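Local coordinates for putative secreted protein (Streptomyces coelicolor A3, PDB 2QF9) that is of unknown function but is probably secreted and folds as a ferritin-like bundle of helices that pairs with a second copy of itself, at residues R40-A43 / Y44-Q48; I158-M161 / A162-A166. All blocks are in the same frame, centred on the assembly; numbering follows the deposited sequence.

Two short helical segments of one mainly helical subunit are described, on helices that lie against each other: contact 1 on helix 37-63 and contact 2 on helix 141-167. Their centres are about 15 Å apart, yet they meet directly through leucines and a selenomethionine. Leu42 CD2 lies 3.7 Å from Met161 CG, and the same methyl is 4.0 Å from Leu164 CD1. Contact 1 also reaches the second subunit, where a 1,2-ethanediol, probably left from crystallisation, is hydrogen-bonded by Gln48 and Tyr28 of both subunits. No protein chain of the assembly other than its own touches contact 2. The function is unknown, so neither contact can be tied to an active site.

Contact 1. Residues R40-A43 / Y44-Q48; sequences RRLA and YDIAQ. With EDO (1,2-ethanediol), chain C.
Arg41 and Asp45, one helical turn apart on helix 37-63, form an i to i+4 salt bridge that can be followed outward from Arg41 CB. CG stands anti to the backbone N (chi1 176°), and a bend at chi2 (66°) carries CD and the guanidinium along the helix toward Asp45. CG and CD pass near the carboxylate; NE then donates to Asp45 OD2 at 3.1 Å, nearly in the guanidinium plane, while NH2 pairs with Asp45 OD1 at 2.8 Å. The two flat groups are steeply turned, 73° between planes, so this is no coplanar fork. Beyond NE, CZ lies 3.9 Å from Tyr44 CD2, which sits over one face of the guanidinium. A water donates to Asp45 OD2 at 2.6 Å and accepts a weak bond from Arg41 NE.

Replacing Asp45 by an alanine would probably leave Arg41 without its charge mate and its guanidinium free to turn away from Tyr44.

Leu42 suits the buried flank, its CD1 packing 3.7 Å from Ile46 CD1; on helix 109-137 Leu42 meets Leu117, and Ile46 meets Tyr116 and Met120. Tyr44 looks the other way, its OH hydrogen-bonded to Glu25 of the second subunit and its ring edge-to-face with Tyr28 of that subunit. The chemistry thus divides this part of the helix into an apolar flank for the bundle, an aromatic and polar flank for the dimer, and a charged pair at the solvent.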
loop_
_atom_site.group_PDB
_atom_site.type_symbol
_atom_site.label_atom_id
_atom_site.label_comp_id
_atom_site.label_asym_id
_atom_site.label_seq_id
_atom_site.Cartn_x
_atom_site.Cartn_y
_atom_site.Cartn_z
ATOM N N ARG A 40 -7.016 14.886 4.907
ATOM C CA ARG A 40 -5.704 14.238 4.746
ATOM C C ARG A 40 -5.597 12.931 5.527
ATOM O O ARG A 40 -5.022 11.955 5.006
ATOM C CB ARG A 40 -4.552 15.188 5.111
ATOM C CG ARG A 40 -4.271 16.224 4.013
ATOM C CD ARG A 40 -3.236 17.255 4.426
ATOM N NE ARG A 40 -2.086 16.696 5.154
ATOM C CZ ARG A 40 -1.002 16.185 4.572
ATOM N NH1 ARG A 40 -0.888 16.146 3.250
ATOM N NH2 ARG A 40 -0.023 15.725 5.314
ATOM N N ARG A 41 -6.169 12.902 6.740
ATOM C CA ARG A 41 -6.128 11.687 7.577
ATOM C C ARG A 41 -6.985 10.594 6.947
ATOM O O ARG A 41 -6.568 9.435 6.889
ATOM C CB ARG A 41 -6.563 11.942 9.027
ATOM C CG ARG A 41 -6.615 10.675 9.873
ATOM C CD ARG A 41 -5.231 10.069 10.083
ATOM N NE ARG A 41 -5.275 8.640 10.417
ATOM C CZ ARG A 41 -4.266 7.935 10.936
ATOM N NH1 ARG A 41 -3.097 8.509 11.230
ATOM N NH2 ARG A 41 -4.428 6.638 11.173
ATOM N N LEU A 42 -8.185 10.961 6.485
ATOM C CA LEU A 42 -9.054 9.990 5.836
ATOM C C LEU A 42 -8.351 9.397 4.613
ATOM O O LEU A 42 -8.331 8.156 4.432
ATOM C CB LEU A 42 -10.375 10.646 5.425
ATOM C CG LEU A 42 -11.317 9.797 4.556
ATOM C CD1 LEU A 42 -11.746 8.478 5.267
ATOM C CD2 LEU A 42 -12.506 10.649 4.089
ATOM N N ALA A 43 -7.772 10.278 3.786
ATOM C CA ALA A 43 -7.078 9.847 2.562
ATOM C C ALA A 43 -5.921 8.901 2.904
ATOM O O ALA A 43 -5.726 7.891 2.246
ATOM C CB ALA A 43 -6.588 11.060 1.766
ATOM N N TYR A 44 -5.200 9.200 3.974
ATOM C CA TYR A 44 -4.101 8.331 4.418
ATOM C C TYR A 44 -4.644 6.952 4.828
ATOM O O TYR A 44 -4.100 5.922 4.426
ATOM C CB TYR A 44 -3.353 9.002 5.578
ATOM C CG TYR A 44 -2.350 8.133 6.286
ATOM C CD1 TYR A 44 -1.040 8.016 5.815
ATOM C CD2 TYR A 44 -2.702 7.441 7.447
ATOM C CE1 TYR A 44 -0.108 7.220 6.480
ATOM C CE2 TYR A 44 -1.777 6.639 8.118
ATOM C CZ TYR A 44 -0.485 6.545 7.623
ATOM O OH TYR A 44 0.440 5.759 8.288
ATOM N N ASP A 45 -5.708 6.942 5.633
ATOM C CA ASP A 45 -6.336 5.682 6.063
ATOM C C ASP A 45 -6.867 4.828 4.901
ATOM O O ASP A 45 -6.639 3.619 4.848
ATOM C CB ASP A 45 -7.432 5.937 7.096
ATOM C CG ASP A 45 -6.861 6.422 8.448
ATOM O OD1 ASP A 45 -5.677 6.179 8.736
ATOM O OD2 ASP A 45 -7.609 7.027 9.227
ATOM N N ILE A 46 -7.545 5.469 3.962
ATOM C CA ILE A 46 -8.007 4.760 2.775
ATOM C C ILE A 46 -6.830 4.224 1.952
ATOM O O ILE A 46 -6.869 3.076 1.499
ATOM C CB ILE A 46 -8.928 5.657 1.915
ATOM C CG1 ILE A 46 -10.237 5.889 2.674
ATOM C CG2 ILE A 46 -9.185 5.019 0.514
ATOM C CD1 ILE A 46 -11.180 6.900 2.002
ATOM N N ALA A 47 -5.807 5.059 1.723
ATOM C CA ALA A 47 -4.627 4.599 0.992
ATOM C C ALA A 47 -3.990 3.376 1.670
ATOM O O ALA A 47 -3.652 2.393 1.013
ATOM C CB ALA A 47 -3.589 5.729 0.854
ATOM N N GLN A 48 -3.825 3.456 2.983
ATOM C CA GLN A 48 -3.173 2.381 3.735
ATOM C C GLN A 48 -3.967 1.080 3.646
ATOM O O GLN A 48 -3.398 0.008 3.362
ATOM C CB GLN A 48 -2.927 2.807 5.185
ATOM C CG GLN A 48 -1.798 3.847 5.313
ATOM C CD GLN A 48 -0.420 3.195 5.247
ATOM O OE1 GLN A 48 0.176 2.901 6.277
ATOM N NE2 GLN A 48 0.067 2.940 4.045
HETATM C C1 EDO C . 1.319 3.130 0.232
HETATM O O1 EDO C . 1.267 3.984 -0.901
HETATM C C2 EDO C . -0.104 2.933 0.736
HETATM O O2 EDO C . -0.399 3.942 1.688
HETATM O O HOH W 1 -7.313 7.372 11.834
#

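Contact 2. Residues I158-M161 / A162-A166; sequences IRLM and ADLLA
Leu160 and Leu164, one turn apart on helix 141-167, set their side chains at a slant to each other, and the touch is light: Leu160 CG comes 4.2 Å from Leu164 CD1. Their first torsions differ. In Leu160 the CG is anti to the backbone N (chi1 175°), which sends its branch forward along the helix, whereas in Leu164 it lies anti to the carbonyl carbon (chi1 -67°), which turns CD1 back to meet it. Leu164 is the buried member, where a branched apolar chain suits helix packing; Leu160, though exposed, lies against it. In the backbone of the same two residues, Leu164 N donates to Leu160 O at 2.9 Å, in the carbonyl plane.

Met161, present as selenomethionine, and Leu165 belong to the buried side of this part of the helix. Leu165 folds its CG to 3.3 Å from Met161 O, the oxygen that also accepts Leu165 N at 2.8 Å. On the exposed side the grip is looser: Asp163 N makes a weak 3.3 Å bond to Arg159 O. A water donates to that oxygen at 2.8 Å and reaches Asp163 OD1 weakly; a charged side chain suits this exposed position, where it can meet solvent.

Among the neighbouring helices, Met161 packs on Leu117 and Thr121 of helix 109-137. Leu165 also packs on Leu117, and Ile158 on His124. Leu164 touches Glu38 of helix 37-63, which Met161 also faces, so this part of the helix meets two helices of the bundle.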
loop_
_atom_site.group_PDB
_atom_site.type_symbol
_atom_site.label_atom_id
_atom_site.label_comp_id
_atom_site.label_asym_id
_atom_site.label_seq_id
_atom_site.Cartn_x
_atom_site.Cartn_y
_atom_site.Cartn_z
ATOM N N ILE A 158 -18.675 5.940 3.922
ATOM C CA ILE A 158 -19.666 6.764 3.192
ATOM C C ILE A 158 -20.418 7.679 4.183
ATOM O O ILE A 158 -20.581 8.877 3.933
ATOM C CB ILE A 158 -20.659 5.894 2.387
ATOM C CG1 ILE A 158 -19.945 5.252 1.182
ATOM C CG2 ILE A 158 -21.876 6.744 1.884
ATOM C CD1 ILE A 158 -20.712 4.041 0.562
ATOM N N ARG A 159 -20.845 7.116 5.314
ATOM C CA ARG A 159 -21.541 7.910 6.344
ATOM C C ARG A 159 -20.649 9.035 6.887
ATOM O O ARG A 159 -21.098 10.188 7.038
ATOM C CB ARG A 159 -22.075 7.011 7.476
ATOM C CG ARG A 159 -23.096 5.963 7.016
ATOM C CD ARG A 159 -23.742 5.213 8.218
ATOM N NE ARG A 159 -22.774 4.413 8.972
ATOM C CZ ARG A 159 -22.535 3.113 8.771
ATOM N NH1 ARG A 159 -23.199 2.442 7.842
ATOM N NH2 ARG A 159 -21.623 2.481 9.506
ATOM N N LEU A 160 -19.381 8.712 7.156
ATOM C CA LEU A 160 -18.416 9.722 7.598
ATOM C C LEU A 160 -18.243 10.840 6.548
ATOM O O LEU A 160 -18.270 12.045 6.889
ATOM C CB LEU A 160 -17.059 9.082 7.902
ATOM C CG LEU A 160 -15.947 10.087 8.250
ATOM C CD1 LEU A 160 -16.238 10.820 9.575
ATOM C CD2 LEU A 160 -14.571 9.419 8.285
HETATM N N MSE A 161 -18.045 10.436 5.289
HETATM C CA MSE A 161 -17.813 11.420 4.224
HETATM C C MSE A 161 -19.036 12.299 3.983
HETATM O O MSE A 161 -18.907 13.454 3.563
HETATM C CB MSE A 161 -17.310 10.743 2.944
HETATM C CG MSE A 161 -15.983 10.018 3.153
HETATM SE SE MSE A 161 -15.254 9.405 1.448
HETATM C CE MSE A 161 -16.551 8.036 1.111
ATOM N N ALA A 162 -20.222 11.767 4.277
ATOM C CA ALA A 162 -21.444 12.553 4.158
ATOM C C ALA A 162 -21.412 13.726 5.147
ATOM O O ALA A 162 -21.753 14.851 4.799
ATOM C CB ALA A 162 -22.677 11.652 4.367
ATOM N N ASP A 163 -20.978 13.443 6.377
ATOM C CA ASP A 163 -20.784 14.491 7.399
ATOM C C ASP A 163 -19.671 15.463 7.000
ATOM O O ASP A 163 -19.849 16.671 7.123
ATOM C CB ASP A 163 -20.453 13.862 8.756
ATOM C CG ASP A 163 -21.675 13.284 9.459
ATOM O OD1 ASP A 163 -22.816 13.574 9.045
ATOM O OD2 ASP A 163 -21.473 12.546 10.447
ATOM N N LEU A 164 -18.530 14.947 6.519
ATOM C CA LEU A 164 -17.428 15.837 6.078
ATOM C C LEU A 164 -17.899 16.768 4.938
ATOM O O LEU A 164 -17.571 17.966 4.921
ATOM C CB LEU A 164 -16.180 15.019 5.663
ATOM C CG LEU A 164 -15.495 14.265 6.820
ATOM C CD1 LEU A 164 -14.375 13.404 6.277
ATOM C CD2 LEU A 164 -14.935 15.200 7.937
ATOM N N LEU A 165 -18.693 16.226 4.006
ATOM C CA LEU A 165 -19.263 17.029 2.918
ATOM C C LEU A 165 -20.166 18.149 3.448
ATOM O O LEU A 165 -19.989 19.332 3.093
ATOM C CB LEU A 165 -20.026 16.150 1.912
ATOM C CG LEU A 165 -19.138 15.406 0.899
ATOM C CD1 LEU A 165 -19.910 14.207 0.343
ATOM C CD2 LEU A 165 -18.604 16.328 -0.239
ATOM N N ALA A 166 -21.144 17.776 4.278
ATOM C CA ALA A 166 -22.060 18.784 4.855
ATOM C C ALA A 166 -21.285 19.892 5.596
ATOM O O ALA A 166 -21.557 21.098 5.434
ATOM C CB ALA A 166 -23.054 18.130 5.761
HETATM O O HOH W 2 -23.728 10.408 7.915
#